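Local coordinates for TetR transcriptional regulator (Chloroflexus aurantiacus, PDB 3QBM), which probably binds DNA through an N-terminal helix-turn-helix domain and regulates transcription, as a two-subunit member of the TetR family, at residues A[15-27]-A[100-112]. Numbering follows the deposited sequence.
Sequences QAAALFNVSGYAG and LVGGCPILNTAIE. With MG (magnesium ion), chain C.
Asn-21 reaches from helix 2-23 into the loop before helix 105-113, both ends of its amide engaged. Its ND2 donates to Val-101 O (2.8 Å) and Gly-103 O (3.0 Å), both near the amide plane though each carbonyl is approached from above its own plane. Asn-108 ND2 donates to Asn-21 OD1 at 3.0 Å, the two amide planes 42° apart, and a water links OD1 to Thr-109 OG1. CG of Asn-21 lies anti to the backbone N (chi1 -156°), which carries the amide out between loop and helix. Replacing Asn-21 by alanine is likely to leave the Val-101 and Gly-103 carbonyls without this donor and Asn-108 ND2 without the OD1 acceptor. Past the end of helix 2-23, Tyr-25 N (2.8 Å to OE1) and Ala-26 N (3.1 Å to OE2) are held by the carboxylate of the extended Glu-112, each on the syn side. Tyr-25 OH lies 2.9 Å from Thr-109 OG1, which approaches at the ring edge. In the second shell, Asn-108 ND2 also donates to Gly-102 O within the type II turn 100-103, and Thr-109 OG1 to Pro-105 O. Ile-111 O binds a magnesium ion together with Asp-114. Side-chain-to-backbone hydrogen bonds thus carry much of the contact, beside an apolar patch of Leu-100, Val-101, Ala-17, Ala-18 and Val-22, joining the probable DNA-binding N-terminal region to the C-terminal, tetracycline-repressor-like region.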
loop_
_atom_site.group_PDB
_atom_site.type_symbol
_atom_site.label_atom_id
_atom_site.label_comp_id
_atom_site.label_asym_id
_atom_site.label_seq_id
_atom_site.Cartn_x
_atom_site.Cartn_y
_atom_site.Cartn_z
ATOM N N GLN A 15 7.830 -17.824 -12.641
ATOM C CA GLN A 15 7.774 -16.781 -13.681
ATOM C C GLN A 15 6.450 -15.999 -13.670
ATOM O O GLN A 15 6.428 -14.780 -13.896
ATOM C CB GLN A 15 7.984 -17.397 -15.058
ATOM C CG GLN A 15 9.345 -18.102 -15.226
ATOM C CD GLN A 15 10.521 -17.152 -15.105
ATOM O OE1 GLN A 15 10.436 -15.971 -15.461
ATOM N NE2 GLN A 15 11.631 -17.669 -14.594
ATOM N N ALA A 16 5.342 -16.705 -13.442
ATOM C CA ALA A 16 4.026 -16.037 -13.374
ATOM C C ALA A 16 4.053 -15.024 -12.234
ATOM O O ALA A 16 3.629 -13.880 -12.403
ATOM C CB ALA A 16 2.922 -17.031 -13.150
ATOM N N ALA A 17 4.592 -15.442 -11.090
ATOM C CA ALA A 17 4.651 -14.565 -9.908
ATOM C C ALA A 17 5.347 -13.260 -10.202
ATOM O O ALA A 17 4.865 -12.189 -9.810
ATOM C CB ALA A 17 5.324 -15.266 -8.686
ATOM N N ALA A 18 6.473 -13.324 -10.901
ATOM C CA ALA A 18 7.240 -12.108 -11.200
ATOM C C ALA A 18 6.462 -11.196 -12.116
ATOM O O ALA A 18 6.433 -9.986 -11.908
ATOM C CB ALA A 18 8.611 -12.446 -11.802
ATOM N N LEU A 19 5.774 -11.758 -13.122
ATOM C CA LEU A 19 4.993 -10.923 -14.005
ATOM C C LEU A 19 3.791 -10.293 -13.276
ATOM O O LEU A 19 3.465 -9.122 -13.495
ATOM C CB LEU A 19 4.478 -11.727 -15.211
ATOM C CG LEU A 19 5.553 -12.146 -16.232
ATOM C CD1 LEU A 19 5.039 -13.252 -17.184
ATOM C CD2 LEU A 19 6.004 -10.939 -17.034
ATOM N N PHE A 20 3.093 -11.095 -12.471
ATOM C CA PHE A 20 1.900 -10.603 -11.779
ATOM C C PHE A 20 2.291 -9.499 -10.780
ATOM O O PHE A 20 1.522 -8.586 -10.516
ATOM C CB PHE A 20 1.202 -11.704 -10.972
ATOM C CG PHE A 20 0.551 -12.775 -11.779
ATOM C CD1 PHE A 20 -0.267 -12.481 -12.850
ATOM C CD2 PHE A 20 0.656 -14.106 -11.382
ATOM C CE1 PHE A 20 -0.903 -13.480 -13.544
ATOM C CE2 PHE A 20 0.009 -15.097 -12.072
ATOM C CZ PHE A 20 -0.754 -14.798 -13.144
ATOM N N ASN A 21 3.479 -9.612 -10.214
ATOM C CA ASN A 21 3.921 -8.638 -9.216
ATOM C C ASN A 21 4.093 -7.218 -9.771
ATOM O O ASN A 21 3.913 -6.211 -9.039
ATOM C CB ASN A 21 5.220 -9.082 -8.561
ATOM C CG ASN A 21 5.406 -8.469 -7.206
ATOM O OD1 ASN A 21 4.440 -8.337 -6.467
ATOM N ND2 ASN A 21 6.655 -8.105 -6.857
ATOM N N VAL A 22 4.406 -7.156 -11.057
ATOM C CA VAL A 22 4.584 -5.904 -11.772
ATOM C C VAL A 22 3.321 -5.383 -12.432
ATOM O O VAL A 22 2.933 -4.222 -12.207
ATOM C CB VAL A 22 5.698 -6.069 -12.848
ATOM C CG1 VAL A 22 5.706 -4.882 -13.814
ATOM C CG2 VAL A 22 7.023 -6.297 -12.175
ATOM N N SER A 23 2.677 -6.226 -13.249
ATOM C CA SER A 23 1.570 -5.803 -14.078
ATOM C C SER A 23 0.211 -6.204 -13.536
ATOM O O SER A 23 -0.816 -5.887 -14.135
ATOM C CB SER A 23 1.752 -6.370 -15.505
ATOM O OG SER A 23 2.938 -5.857 -16.049
ATOM N N GLY A 24 0.207 -6.898 -12.408
ATOM C CA GLY A 24 -1.001 -7.336 -11.783
ATOM C C GLY A 24 -1.518 -8.623 -12.404
ATOM O O GLY A 24 -0.997 -9.122 -13.409
ATOM N N TYR A 25 -2.578 -9.133 -11.803
ATOM C CA TYR A 25 -3.239 -10.354 -12.261
ATOM C C TYR A 25 -4.060 -10.062 -13.531
ATOM O O TYR A 25 -3.860 -10.694 -14.566
ATOM C CB TYR A 25 -4.051 -10.960 -11.098
ATOM C CG TYR A 25 -3.154 -11.309 -9.891
ATOM C CD1 TYR A 25 -2.507 -12.539 -9.812
ATOM C CD2 TYR A 25 -2.926 -10.404 -8.852
ATOM C CE1 TYR A 25 -1.656 -12.862 -8.742
ATOM C CE2 TYR A 25 -2.051 -10.725 -7.793
ATOM C CZ TYR A 25 -1.433 -11.964 -7.760
ATOM O OH TYR A 25 -0.584 -12.356 -6.750
ATOM N N ALA A 26 -4.917 -9.048 -13.522
ATOM C CA ALA A 26 -5.724 -8.772 -14.723
ATOM C C ALA A 26 -4.859 -8.248 -15.881
ATOM O O ALA A 26 -5.140 -8.501 -17.059
ATOM C CB ALA A 26 -6.852 -7.767 -14.401
ATOM N N GLY A 27 -3.791 -7.544 -15.545
ATOM C CA GLY A 27 -2.912 -6.939 -16.545
ATOM C C GLY A 27 -1.811 -7.817 -17.114
ATOM O O GLY A 27 -1.050 -7.352 -17.943
ATOM N N LEU A 100 10.555 -10.118 -4.656
ATOM C CA LEU A 100 10.755 -10.404 -6.073
ATOM C C LEU A 100 10.577 -9.121 -6.911
ATOM O O LEU A 100 10.183 -8.076 -6.386
ATOM C CB LEU A 100 9.894 -11.571 -6.501
ATOM C CG LEU A 100 8.393 -11.486 -6.530
ATOM C CD1 LEU A 100 8.007 -10.632 -7.703
ATOM C CD2 LEU A 100 7.775 -12.890 -6.711
ATOM N N VAL A 101 10.899 -9.206 -8.192
ATOM C CA VAL A 101 10.857 -8.041 -9.072
ATOM C C VAL A 101 9.489 -7.351 -8.989
ATOM O O VAL A 101 8.487 -7.989 -9.033
ATOM C CB VAL A 101 11.113 -8.439 -10.511
ATOM C CG1 VAL A 101 9.874 -9.144 -11.077
ATOM C CG2 VAL A 101 11.520 -7.206 -11.351
ATOM N N GLY A 102 9.476 -6.052 -8.798
ATOM C CA GLY A 102 8.223 -5.300 -8.688
ATOM C C GLY A 102 7.729 -4.964 -7.296
ATOM O O GLY A 102 6.678 -4.365 -7.166
ATOM N N GLY A 103 8.475 -5.294 -6.246
ATOM C CA GLY A 103 8.129 -4.879 -4.897
ATOM C C GLY A 103 7.585 -5.970 -3.995
ATOM O O GLY A 103 7.817 -7.166 -4.237
ATOM N N CYS A 104 6.911 -5.572 -2.918
ATOM C CA CYS A 104 6.292 -6.543 -2.000
ATOM C C CYS A 104 5.046 -7.166 -2.617
ATOM O O CYS A 104 4.085 -6.450 -2.899
ATOM C CB CYS A 104 5.918 -5.908 -0.641
ATOM S SG CYS A 104 5.122 -7.037 0.465
ATOM N N PRO A 105 5.029 -8.502 -2.788
ATOM C CA PRO A 105 3.835 -9.123 -3.395
ATOM C C PRO A 105 2.622 -9.159 -2.486
ATOM O O PRO A 105 1.474 -9.300 -2.967
ATOM C CB PRO A 105 4.311 -10.537 -3.721
ATOM C CG PRO A 105 5.322 -10.817 -2.660
ATOM C CD PRO A 105 6.048 -9.508 -2.438
ATOM N N ILE A 106 2.844 -9.004 -1.181
ATOM C CA ILE A 106 1.752 -8.947 -0.217
ATOM C C ILE A 106 1.004 -7.616 -0.402
ATOM O O ILE A 106 -0.236 -7.589 -0.576
ATOM C CB ILE A 106 2.273 -9.137 1.230
ATOM C CG1 ILE A 106 3.198 -10.361 1.337
ATOM C CG2 ILE A 106 1.102 -9.304 2.239
ATOM C CD1 ILE A 106 2.586 -11.657 0.858
ATOM N N LEU A 107 1.765 -6.513 -0.371
ATOM C CA LEU A 107 1.246 -5.178 -0.653
ATOM C C LEU A 107 0.612 -5.122 -2.043
ATOM O O LEU A 107 -0.523 -4.653 -2.210
ATOM C CB LEU A 107 2.362 -4.128 -0.538
ATOM C CG LEU A 107 2.123 -2.678 -0.963
ATOM C CD1 LEU A 107 1.007 -2.038 -0.131
ATOM C CD2 LEU A 107 3.423 -1.821 -0.931
ATOM N N ASN A 108 1.348 -5.546 -3.054
ATOM C CA ASN A 108 0.845 -5.443 -4.409
ATOM C C ASN A 108 -0.460 -6.259 -4.619
ATOM O O ASN A 108 -1.403 -5.786 -5.278
ATOM C CB ASN A 108 1.909 -5.885 -5.406
ATOM C CG ASN A 108 3.102 -4.944 -5.478
ATOM O OD1 ASN A 108 3.090 -3.825 -4.939
ATOM N ND2 ASN A 108 4.164 -5.417 -6.132
ATOM N N THR A 109 -0.524 -7.484 -4.081
ATOM C CA THR A 109 -1.699 -8.332 -4.224
ATOM C C THR A 109 -2.840 -7.803 -3.366
ATOM O O THR A 109 -3.990 -7.922 -3.772
ATOM C CB THR A 109 -1.401 -9.807 -3.893
ATOM O OG1 THR A 109 -0.316 -10.291 -4.715
ATOM C CG2 THR A 109 -2.656 -10.689 -4.056
ATOM N N ALA A 110 -2.533 -7.151 -2.231
ATOM C CA ALA A 110 -3.568 -6.565 -1.403
ATOM C C ALA A 110 -4.358 -5.537 -2.181
ATOM O O ALA A 110 -5.571 -5.563 -2.130
ATOM C CB ALA A 110 -2.974 -5.879 -0.146
ATOM N N ILE A 111 -3.665 -4.586 -2.818
ATOM C CA ILE A 111 -4.351 -3.517 -3.528
ATOM C C ILE A 111 -5.244 -4.056 -4.658
ATOM O O ILE A 111 -6.360 -3.580 -4.860
ATOM C CB ILE A 111 -3.368 -2.438 -4.046
ATOM C CG1 ILE A 111 -3.093 -1.390 -2.962
ATOM C CG2 ILE A 111 -3.923 -1.696 -5.267
ATOM C CD1 ILE A 111 -2.768 -1.923 -1.644
ATOM N N GLU A 112 -4.771 -5.071 -5.386
ATOM C CA GLU A 112 -5.594 -5.629 -6.461
ATOM C C GLU A 112 -6.761 -6.466 -5.961
ATOM O O GLU A 112 -7.901 -6.320 -6.442
ATOM C CB GLU A 112 -4.766 -6.490 -7.412
ATOM C CG GLU A 112 -5.624 -6.950 -8.632
ATOM C CD GLU A 112 -4.824 -7.348 -9.863
ATOM O OE1 GLU A 112 -3.607 -7.547 -9.744
ATOM O OE2 GLU A 112 -5.424 -7.422 -10.965
HETATM MG MG MG C . -8.077 -2.570 -4.496
HETATM O O HOH W 1 2.258 -9.986 -6.456
HETATM O O HOH W 2 -3.855 -5.914 -13.180
HETATM O O HOH W 3 -9.224 -4.069 -5.759
HETATM O O HOH W 4 -7.124 -1.356 -3.103
HETATM O O HOH W 5 -7.635 -1.298 -5.957
HETATM O O HOH W 6 -9.972 -1.669 -4.097
#